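PDB 5WCJ: eEF1A lysine and N-terminal methyltransferase from Homo sapiens, which methylates elongation factor 1-alpha at two positions, its C-terminal domain, the part in this structure, acting on the N-terminal glycine and its N-terminal domain on a lysine. Local coordinates for residues Lys24-Gly29 / Val120-Val125; Asp100-Ile105 / Gln144-Lys149; Ile161-Cys166 / Asn196-Cys201. One frame throughout, in Å; residues are numbered along the deposited sequence. Where two conformers were deposited one is given.

Contact 1: Lys24-Gly29 / Val120-Val125; sequences KAMIAG and VIMFDV. With SAH (S-adenosyl-L-homocysteine), chain F.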
loop_
_atom_site.group_PDB
_atom_site.type_symbol
_atom_site.label_atom_id
_atom_site.label_comp_id
_atom_site.label_asym_id
_atom_site.label_seq_id
_atom_site.Cartn_x
_atom_site.Cartn_y
_atom_site.Cartn_z
ATOM N N LYS A 24 -0.929 -10.465 -2.784
ATOM C CA LYS A 24 -2.328 -10.833 -2.516
ATOM C C LYS A 24 -2.759 -10.488 -1.092
ATOM O O LYS A 24 -3.849 -9.963 -0.872
ATOM C CB LYS A 24 -2.538 -12.331 -2.739
ATOM C CG LYS A 24 -2.419 -12.782 -4.185
ATOM C CD LYS A 24 -2.465 -14.301 -4.254
ATOM C CE LYS A 24 -2.499 -14.803 -5.688
ATOM N NZ LYS A 24 -1.902 -16.166 -5.786
ATOM N N ALA A 25 -1.898 -10.777 -0.127
ATOM C CA ALA A 25 -2.153 -10.402 1.277
ATOM C C ALA A 25 -2.245 -8.891 1.510
ATOM O O ALA A 25 -3.092 -8.437 2.285
ATOM C CB ALA A 25 -1.085 -11.002 2.168
ATOM N N MET A 26 -1.389 -8.103 0.840
ATOM C CA MET A 26 -1.459 -6.634 0.990
ATOM C C MET A 26 -2.767 -6.066 0.418
ATOM O O MET A 26 -3.432 -5.275 1.072
ATOM C CB MET A 26 -0.244 -5.939 0.382
ATOM C CG MET A 26 1.045 -6.288 1.113
ATOM S SD MET A 26 2.497 -5.675 0.268
ATOM C CE MET A 26 2.508 -4.009 0.867
ATOM N N ILE A 27 -3.136 -6.529 -0.771
ATOM C CA ILE A 27 -4.386 -6.141 -1.431
ATOM C C ILE A 27 -5.588 -6.504 -0.542
ATOM O O ILE A 27 -6.539 -5.733 -0.429
ATOM C CB ILE A 27 -4.472 -6.780 -2.848
ATOM C CG1 ILE A 27 -3.427 -6.151 -3.784
ATOM C CG2 ILE A 27 -5.854 -6.584 -3.442
ATOM C CD1 ILE A 27 -3.012 -7.034 -4.946
ATOM N N ALA A 28 -5.509 -7.629 0.156
ATOM C CA ALA A 28 -6.567 -8.057 1.085
ATOM C C ALA A 28 -6.878 -7.024 2.158
ATOM O O ALA A 28 -8.010 -6.946 2.634
ATOM C CB ALA A 28 -6.223 -9.407 1.707
ATOM N N GLY A 29 -5.887 -6.194 2.524
ATOM C CA GLY A 29 -6.084 -5.139 3.481
ATOM C C GLY A 29 -7.086 -4.069 3.135
ATOM O O GLY A 29 -7.581 -3.362 4.034
ATOM N N VAL A 120 -5.199 4.639 1.648
ATOM C CA VAL A 120 -4.359 3.490 1.864
ATOM C C VAL A 120 -2.916 3.899 1.607
ATOM O O VAL A 120 -2.615 4.522 0.605
ATOM C CB VAL A 120 -4.705 2.319 0.905
ATOM C CG1 VAL A 120 -3.797 1.117 1.172
ATOM C CG2 VAL A 120 -6.156 1.903 1.013
ATOM N N ILE A 121 -2.024 3.502 2.500
ATOM C CA ILE A 121 -0.601 3.657 2.287
ATOM C C ILE A 121 0.035 2.276 2.403
ATOM O O ILE A 121 -0.122 1.605 3.423
ATOM C CB ILE A 121 0.033 4.654 3.287
ATOM C CG1 ILE A 121 -0.573 6.060 3.130
ATOM C CG2 ILE A 121 1.538 4.693 3.129
ATOM C CD1 ILE A 121 -0.123 7.023 4.214
ATOM N N MET A 122 0.753 1.866 1.362
ATOM C CA MET A 122 1.420 0.565 1.328
ATOM C C MET A 122 2.917 0.751 1.297
ATOM O O MET A 122 3.433 1.485 0.430
ATOM C CB MET A 122 0.970 -0.248 0.108
ATOM C CG MET A 122 -0.463 -0.719 0.155
ATOM S SD MET A 122 -0.833 -1.731 -1.314
ATOM C CE MET A 122 -2.499 -2.248 -0.934
ATOM N N PHE A 123 3.620 0.046 2.194
ATOM C CA PHE A 123 5.087 -0.045 2.140
ATOM C C PHE A 123 5.470 -1.424 1.669
ATOM O O PHE A 123 5.224 -2.412 2.378
ATOM C CB PHE A 123 5.709 0.200 3.518
ATOM C CG PHE A 123 5.719 1.643 3.980
ATOM C CD1 PHE A 123 5.143 2.677 3.246
ATOM C CD2 PHE A 123 6.309 1.960 5.208
ATOM C CE1 PHE A 123 5.167 3.971 3.697
ATOM C CE2 PHE A 123 6.332 3.270 5.650
ATOM C CZ PHE A 123 5.736 4.257 4.914
ATOM N N ASP A 124 6.075 -1.479 0.478
ATOM C CA ASP A 124 6.612 -2.696 -0.121
ATOM C C ASP A 124 8.057 -2.404 -0.457
ATOM O O ASP A 124 8.491 -2.525 -1.606
ATOM C CB ASP A 124 5.790 -3.038 -1.384
ATOM C CG ASP A 124 6.019 -4.441 -1.916
ATOM O OD1 ASP A 124 6.474 -5.313 -1.156
ATOM O OD2 ASP A 124 5.715 -4.663 -3.139
ATOM N N VAL A 125 8.790 -1.940 0.546
ATOM C CA VAL A 125 10.128 -1.404 0.333
ATOM C C VAL A 125 11.172 -2.374 0.878
ATOM O O VAL A 125 11.025 -2.891 1.984
ATOM C CB VAL A 125 10.250 0.044 0.840
ATOM C CG1 VAL A 125 9.676 0.229 2.218
ATOM C CG2 VAL A 125 11.684 0.538 0.781
HETATM C CG SAH F . 9.226 -4.983 -3.982
HETATM S SD SAH F . 10.948 -4.648 -4.445
HETATM C "C5'" SAH F . 11.451 -3.349 -3.287
HETATM C "C4'" SAH F . 11.383 -2.014 -4.001
HETATM O "O4'" SAH F . 11.656 -0.964 -3.041
HETATM C "C3'" SAH F . 12.431 -1.865 -5.120
HETATM O "O3'" SAH F . 11.815 -1.346 -6.294
HETATM C "C2'" SAH F . 13.426 -0.861 -4.525
HETATM O "O2'" SAH F . 14.102 -0.022 -5.455
HETATM C "C1'" SAH F . 12.467 -0.016 -3.698
HETATM N N9 SAH F . 13.092 0.814 -2.672
HETATM C C8 SAH F . 14.147 0.481 -1.861
HETATM N N7 SAH F . 14.448 1.398 -0.973
HETATM C C5 SAH F . 13.528 2.403 -1.216
HETATM C C6 SAH F . 13.297 3.645 -0.602
HETATM N N6 SAH F . 14.016 4.108 0.453
HETATM N N1 SAH F . 12.305 4.414 -1.097
HETATM C C2 SAH F . 11.594 3.967 -2.145
HETATM N N3 SAH F . 11.706 2.803 -2.794
HETATM C C4 SAH F . 12.693 2.059 -2.272
#
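Met-26 and Met-122 carry most of the apolar contact between a helix and the strand it packs on, each with its terminal methyl touching the other segment. The Met-26 chain runs straight to its sulfur and then bends (chi3 83°), which brings CE against the strand, 4.1 Å from Met-122 CB and equally near Asp-124 CB. Met-122 answers with a chain extended beyond CG. Its own methyl packs against the helix backbone, with CE 3.7 Å from Met-26 O and a longer approach to the amide of Ile-27.

The helix 24-28 and the strand 120-123 run nearly antiparallel, at 159°, with their axes 10.4 Å apart. This is the helix-on-sheet layering of the Rossmann-like class I methyltransferase fold, in which strand 118-123 is a central parallel strand whose C-terminal end opens on the cofactor. Ile-27 turns away from the strand, and its side chain touches Leu-56 and Phe-59 of helix 55-63.

Polar atoms enter the interface without a hydrogen bond crossing it. Met-26 CE comes within 3.5 Å of Phe-123 O, a methyl-to-carbonyl contact, while the buried carboxylate of Asp-124 is held in place by three side chains: His-23 at OD2, and His-22 and Asn-163 at OD1.

At the strand's C-terminal end the segment touches S-adenosyl-L-homocysteine. Asp-124 OD2 is 3.6 Å from CG of the ligand, and Val-125 presses CG2 against the adenine, 3.3 Å from its C5.

Contact 2: Asp100-Ile105 / Gln144-Lys149; sequences DGLDYI and QSFLQK. With SAH (S-adenosyl-L-homocysteine), chain F.
Leu-102 places CD2 squarely over one face of the Phe-146 ring, 3.6 Å from the centroid and only 6° off the ring normal, a CH-pi contact. Phe-146 reaches the neighbouring helix because its CG is anti to the backbone N (chi1 -175°), carrying the ring outward from its own helix. At the far end of the ring, CZ meets Ile-105 CG2 at 3.7 Å, obliquely, and CE1 approaches the backbone oxygen Leu-102 O at 3.6 Å. One turn on from Phe-146, Lys-149 makes its contact through CB, 4.1 Å from Ile-105 CG2.

These are two helices on the same side of the Rossmann-like sheet, 101-105 and 144-149, inclined at 51° with axes 10.7 Å apart. Phe-123 of strand 118-123 lies against both Ile-105 and Phe-146.

Farther out, the start of the first helix reads the adenine of S-adenosyl-L-homocysteine. Asp-100 is the N-cap: its OD1 takes Leu-102 N at 3.1 Å, from above the carboxylate plane, and also accepts N6 of the ligand at 2.9 Å. Gly-101 N gives an almost straight bond to adenine N1, equally short.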
loop_
_atom_site.group_PDB
_atom_site.type_symbol
_atom_site.label_atom_id
_atom_site.label_comp_id
_atom_site.label_asym_id
_atom_site.label_seq_id
_atom_site.Cartn_x
_atom_site.Cartn_y
_atom_site.Cartn_z
ATOM N N ASP A 100 13.439 8.776 -2.678
ATOM C CA ASP A 100 13.449 7.984 -1.457
ATOM C C ASP A 100 12.083 8.207 -0.825
ATOM O O ASP A 100 11.670 9.345 -0.650
ATOM C CB ASP A 100 14.563 8.517 -0.543
ATOM C CG ASP A 100 14.777 7.693 0.709
ATOM O OD1 ASP A 100 13.867 6.953 1.208
ATOM O OD2 ASP A 100 15.907 7.825 1.243
ATOM N N GLY A 101 11.356 7.139 -0.501
ATOM C CA GLY A 101 10.043 7.288 0.164
ATOM C C GLY A 101 10.085 8.111 1.472
ATOM O O GLY A 101 9.120 8.766 1.814
ATOM N N LEU A 102 11.190 8.042 2.199
ATOM C CA LEU A 102 11.359 8.832 3.440
ATOM C C LEU A 102 11.293 10.333 3.158
ATOM O O LEU A 102 10.462 11.054 3.746
ATOM C CB LEU A 102 12.652 8.462 4.128
ATOM C CG LEU A 102 12.731 7.052 4.677
ATOM C CD1 LEU A 102 14.172 6.704 4.879
ATOM C CD2 LEU A 102 11.879 6.840 5.926
ATOM N N ASP A 103 12.060 10.755 2.153
ATOM C CA ASP A 103 12.068 12.160 1.711
ATOM C C ASP A 103 10.719 12.569 1.166
ATOM O O ASP A 103 10.202 13.624 1.503
ATOM C CB ASP A 103 13.132 12.393 0.624
ATOM C CG ASP A 103 14.544 12.114 1.092
ATOM O OD1 ASP A 103 14.857 12.357 2.281
ATOM O OD2 ASP A 103 15.373 11.657 0.250
ATOM N N TYR A 104 10.105 11.694 0.352
ATOM C CA TYR A 104 8.845 12.006 -0.269
ATOM C C TYR A 104 7.725 12.176 0.740
ATOM O O TYR A 104 6.956 13.142 0.674
ATOM C CB TYR A 104 8.467 10.887 -1.272
ATOM C CG TYR A 104 7.328 11.275 -2.162
ATOM C CD1 TYR A 104 7.566 12.050 -3.300
ATOM C CD2 TYR A 104 6.028 10.890 -1.884
ATOM C CE1 TYR A 104 6.537 12.433 -4.123
ATOM C CE2 TYR A 104 4.975 11.273 -2.719
ATOM C CZ TYR A 104 5.260 12.038 -3.835
ATOM O OH TYR A 104 4.284 12.433 -4.692
ATOM N N ILE A 105 7.617 11.245 1.690
ATOM C CA ILE A 105 6.562 11.362 2.710
ATOM C C ILE A 105 6.820 12.591 3.632
ATOM O O ILE A 105 5.876 13.289 3.997
ATOM C CB ILE A 105 6.424 10.049 3.491
ATOM C CG1 ILE A 105 5.743 9.017 2.571
ATOM C CG2 ILE A 105 5.658 10.224 4.789
ATOM C CD1 ILE A 105 5.793 7.594 3.088
ATOM N N GLN A 144 9.430 5.930 15.120
ATOM C CA GLN A 144 8.211 6.608 15.555
ATOM C C GLN A 144 8.022 8.030 15.043
ATOM O O GLN A 144 6.905 8.384 14.714
ATOM C CB GLN A 144 8.056 6.548 17.095
ATOM C CG GLN A 144 7.527 5.195 17.583
ATOM C CD GLN A 144 7.126 5.228 19.048
ATOM O OE1 GLN A 144 6.268 6.019 19.448
ATOM N NE2 GLN A 144 7.744 4.372 19.850
ATOM N N SER A 145 9.074 8.847 14.954
ATOM C CA SER A 145 8.903 10.208 14.417
ATOM C C SER A 145 8.510 10.200 12.923
ATOM O O SER A 145 7.693 11.011 12.509
ATOM C CB SER A 145 10.128 11.099 14.668
ATOM O OG SER A 145 11.271 10.639 13.968
ATOM N N PHE A 146 9.060 9.266 12.145
ATOM C CA PHE A 146 8.591 9.090 10.745
ATOM C C PHE A 146 7.149 8.560 10.670
ATOM O O PHE A 146 6.356 9.030 9.868
ATOM C CB PHE A 146 9.554 8.203 9.949
ATOM C CG PHE A 146 9.185 8.107 8.510
ATOM C CD1 PHE A 146 9.360 9.182 7.655
ATOM C CD2 PHE A 146 8.552 6.970 8.045
ATOM C CE1 PHE A 146 8.955 9.115 6.322
ATOM C CE2 PHE A 146 8.136 6.891 6.718
ATOM C CZ PHE A 146 8.332 7.956 5.865
ATOM N N LEU A 147 6.802 7.623 11.533
ATOM C CA LEU A 147 5.440 7.067 11.583
ATOM C C LEU A 147 4.389 8.122 11.867
ATOM O O LEU A 147 3.273 8.029 11.350
ATOM C CB LEU A 147 5.335 5.906 12.587
ATOM C CG LEU A 147 6.014 4.579 12.210
ATOM C CD1 LEU A 147 5.869 3.548 13.315
ATOM C CD2 LEU A 147 5.479 4.029 10.904
ATOM N N GLN A 148 4.751 9.149 12.645
ATOM C CA GLN A 148 3.877 10.319 12.814
ATOM C C GLN A 148 3.622 11.077 11.502
ATOM O O GLN A 148 2.517 11.589 11.276
ATOM C CB GLN A 148 4.447 11.280 13.882
ATOM C CG GLN A 148 4.463 10.720 15.313
ATOM C CD GLN A 148 3.077 10.513 15.925
ATOM O OE1 GLN A 148 2.099 11.103 15.496
ATOM N NE2 GLN A 148 3.003 9.669 16.944
ATOM N N LYS A 149 4.621 11.146 10.626
ATOM C CA LYS A 149 4.449 11.766 9.301
ATOM C C LYS A 149 3.491 10.935 8.457
ATOM O O LYS A 149 2.645 11.500 7.760
ATOM C CB LYS A 149 5.779 11.927 8.559
ATOM C CG LYS A 149 6.809 12.758 9.313
ATOM C CD LYS A 149 6.236 14.108 9.727
ATOM C CE LYS A 149 7.343 15.042 10.207
ATOM N NZ LYS A 149 6.731 16.222 10.879
HETATM C CG SAH F . 9.226 -4.983 -3.982
HETATM S SD SAH F . 10.948 -4.648 -4.445
HETATM C "C5'" SAH F . 11.451 -3.349 -3.287
HETATM C "C4'" SAH F . 11.383 -2.014 -4.001
HETATM O "O4'" SAH F . 11.656 -0.964 -3.041
HETATM C "C3'" SAH F . 12.431 -1.865 -5.120
HETATM O "O3'" SAH F . 11.815 -1.346 -6.294
HETATM C "C2'" SAH F . 13.426 -0.861 -4.525
HETATM O "O2'" SAH F . 14.102 -0.022 -5.455
HETATM C "C1'" SAH F . 12.467 -0.016 -3.698
HETATM N N9 SAH F . 13.092 0.814 -2.672
HETATM C C8 SAH F . 14.147 0.481 -1.861
HETATM N N7 SAH F . 14.448 1.398 -0.973
HETATM C C5 SAH F . 13.528 2.403 -1.216
HETATM C C6 SAH F . 13.297 3.645 -0.602
HETATM N N6 SAH F . 14.016 4.108 0.453
HETATM N N1 SAH F . 12.305 4.414 -1.097
HETATM C C2 SAH F . 11.594 3.967 -2.145
HETATM N N3 SAH F . 11.706 2.803 -2.794
HETATM C C4 SAH F . 12.693 2.059 -2.272
#

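Contact 3: Ile161-Cys166 / Asn196-Cys201; sequences ILNLVC and NEILFC
Strands 161-164 and 197-201 pair antiparallel, the hydrogen-bonded pairs Leu-162 with Leu-199 and Leu-164 with Glu-197 alternating with the non-hydrogen-bonded pairs Ile-161 with Phe-200 and Asn-163 with Ile-198. The shortest of the four backbone bonds runs from Leu-164 N to Glu-197 O, 2.8 Å.

On the face bearing Asn-163, the Asn-196 amide gives ND2 to Asn-163 OD1 at 3.0 Å. The donor lies on a lone pair of that oxygen, and the two amide planes are nearly coplanar, 16° apart. Val-165 CG2 packs 3.4 Å from Asn-196 ND2. Ile-198 CG2 meets Ile-161 CG2 at 3.6 Å and also lies over one face of the Phe-200 ring, offset toward its rim; Ile-161 CG1 approaches ring atom CD1 of Phe-200 at 4.1 Å, obliquely.

The pairing marks where the parallel part of the sheet gives way to the antiparallel edge, the pattern of class I methyltransferases. Helix 21-28 packs on this face, and helix 169-182 on the other.

There, Leu-199 CD1 touches Leu-164 CD2, at 3.9 Å, and Leu-162, modelled in two conformers, runs alongside Leu-199. Glu-197 sends OE1 to Lys-172 and Arg-190, two salt bridges that hold this buried carboxylate.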
loop_
_atom_site.group_PDB
_atom_site.type_symbol
_atom_site.label_atom_id
_atom_site.label_comp_id
_atom_site.label_asym_id
_atom_site.label_seq_id
_atom_site.Cartn_x
_atom_site.Cartn_y
_atom_site.Cartn_z
ATOM N N ILE A 161 -0.431 -0.359 5.371
ATOM C CA ILE A 161 -0.151 -1.766 5.126
ATOM C C ILE A 161 1.331 -1.887 4.885
ATOM O O ILE A 161 1.862 -1.212 3.983
ATOM C CB ILE A 161 -0.943 -2.298 3.926
ATOM C CG1 ILE A 161 -2.451 -2.014 4.109
ATOM C CG2 ILE A 161 -0.608 -3.759 3.670
ATOM C CD1 ILE A 161 -3.318 -2.358 2.910
ATOM N N LEU A 162 1.989 -2.761 5.647
ATOM C CA LEU A 162 3.436 -2.889 5.631
ATOM C C LEU A 162 3.853 -4.340 5.366
ATOM O O LEU A 162 3.362 -5.229 6.048
ATOM C CB LEU A 162 3.939 -2.487 7.024
ATOM C CG LEU A 162 5.409 -2.632 7.369
ATOM C CD1 LEU A 162 6.203 -1.620 6.558
ATOM C CD2 LEU A 162 5.621 -2.436 8.853
ATOM N N ASN A 163 4.770 -4.540 4.429
ATOM C CA ASN A 163 5.422 -5.819 4.200
ATOM C C ASN A 163 6.653 -5.801 5.102
ATOM O O ASN A 163 7.534 -4.963 4.902
ATOM C CB ASN A 163 5.807 -5.949 2.737
ATOM C CG ASN A 163 6.601 -7.214 2.425
ATOM O OD1 ASN A 163 6.521 -8.197 3.138
ATOM N ND2 ASN A 163 7.368 -7.182 1.320
ATOM N N LEU A 164 6.718 -6.721 6.078
ATOM C CA LEU A 164 7.824 -6.787 7.073
ATOM C C LEU A 164 8.582 -8.114 7.007
ATOM O O LEU A 164 7.973 -9.191 7.047
ATOM C CB LEU A 164 7.265 -6.616 8.472
ATOM C CG LEU A 164 8.200 -6.700 9.698
ATOM C CD1 LEU A 164 9.071 -5.455 9.735
ATOM C CD2 LEU A 164 7.373 -6.790 10.961
ATOM N N VAL A 165 9.898 -8.026 6.884
ATOM C CA VAL A 165 10.786 -9.178 7.090
ATOM C C VAL A 165 11.730 -8.771 8.199
ATOM O O VAL A 165 12.523 -7.859 8.014
ATOM C CB VAL A 165 11.583 -9.540 5.853
ATOM C CG1 VAL A 165 12.594 -10.655 6.188
ATOM C CG2 VAL A 165 10.648 -9.976 4.713
ATOM N N CYS A 166 11.639 -9.419 9.351
ATOM C CA CYS A 166 12.554 -9.126 10.430
ATOM C C CYS A 166 12.864 -10.423 11.176
ATOM O O CYS A 166 12.039 -10.889 11.962
ATOM C CB CYS A 166 11.945 -8.072 11.326
ATOM S SG CYS A 166 13.094 -7.361 12.521
ATOM N N ASN A 196 8.005 -13.344 5.375
ATOM C CA ASN A 196 7.285 -12.049 5.336
ATOM C C ASN A 196 6.031 -12.086 6.158
ATOM O O ASN A 196 5.308 -13.100 6.155
ATOM C CB ASN A 196 6.859 -11.713 3.894
ATOM C CG ASN A 196 8.018 -11.652 2.946
ATOM O OD1 ASN A 196 8.752 -12.639 2.799
ATOM N ND2 ASN A 196 8.224 -10.496 2.316
ATOM N N GLU A 197 5.754 -11.008 6.864
ATOM C CA GLU A 197 4.423 -10.822 7.370
ATOM C C GLU A 197 3.870 -9.458 6.981
ATOM O O GLU A 197 4.621 -8.500 6.791
ATOM C CB GLU A 197 4.361 -11.059 8.855
ATOM C CG GLU A 197 5.027 -10.053 9.725
ATOM C CD GLU A 197 5.105 -10.554 11.163
ATOM O OE1 GLU A 197 5.668 -11.667 11.396
ATOM O OE2 GLU A 197 4.611 -9.830 12.050
ATOM N N ILE A 198 2.555 -9.392 6.852
ATOM C CA ILE A 198 1.896 -8.166 6.449
ATOM C C ILE A 198 1.230 -7.604 7.682
ATOM O O ILE A 198 0.495 -8.314 8.384
ATOM C CB ILE A 198 0.868 -8.362 5.300
ATOM C CG1 ILE A 198 1.511 -9.036 4.081
ATOM C CG2 ILE A 198 0.225 -7.023 4.961
ATOM C CD1 ILE A 198 2.792 -8.384 3.577
ATOM N N LEU A 199 1.524 -6.336 7.979
ATOM C CA LEU A 199 0.894 -5.637 9.044
ATOM C C LEU A 199 -0.128 -4.673 8.466
ATOM O O LEU A 199 0.150 -3.948 7.522
ATOM C CB LEU A 199 1.901 -4.846 9.859
ATOM C CG LEU A 199 3.171 -5.601 10.274
ATOM C CD1 LEU A 199 4.040 -4.680 11.117
ATOM C CD2 LEU A 199 2.857 -6.849 11.027
ATOM N N PHE A 200 -1.293 -4.649 9.071
ATOM C CA PHE A 200 -2.380 -3.755 8.661
ATOM C C PHE A 200 -2.660 -2.862 9.857
ATOM O O PHE A 200 -3.064 -3.344 10.949
ATOM C CB PHE A 200 -3.637 -4.542 8.327
ATOM C CG PHE A 200 -3.430 -5.670 7.370
ATOM C CD1 PHE A 200 -3.522 -5.461 5.996
ATOM C CD2 PHE A 200 -3.177 -6.970 7.838
ATOM C CE1 PHE A 200 -3.340 -6.507 5.114
ATOM C CE2 PHE A 200 -2.996 -8.015 6.957
ATOM C CZ PHE A 200 -3.101 -7.789 5.591
ATOM N N CYS A 201 -2.422 -1.572 9.702
ATOM C CA CYS A 201 -2.405 -0.648 10.828
ATOM C C CYS A 201 -3.467 0.421 10.650
ATOM O O CYS A 201 -3.565 1.087 9.602
ATOM C CB CYS A 201 -1.031 0.034 10.968
ATOM S SG CYS A 201 0.349 -1.136 10.892
#

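In the fold
Strand 118-123 ties the three contacts together. Contacts 1 and 3, with centres about 8 Å apart, share the sheet: Ile-121 O lies 2.8 Å from Ile-161 N, a probable hydrogen bond, and Ile-161 CD1 packs 3.5 Å from Met-26 O. From the opposite side of that strand Phe-123 reaches contact 2, its CE1 3.7 Å from Ile-105 CD1, although the centres of contacts 1 and 2 are about 17 Å apart. Contacts 2 and 3 do not touch, their nearest atoms being about 7 Å apart. Both contacts 1 and 2 border S-adenosyl-L-homocysteine, whereas contact 3 approaches it through Asn-163, whose side chain is about 6 Å away.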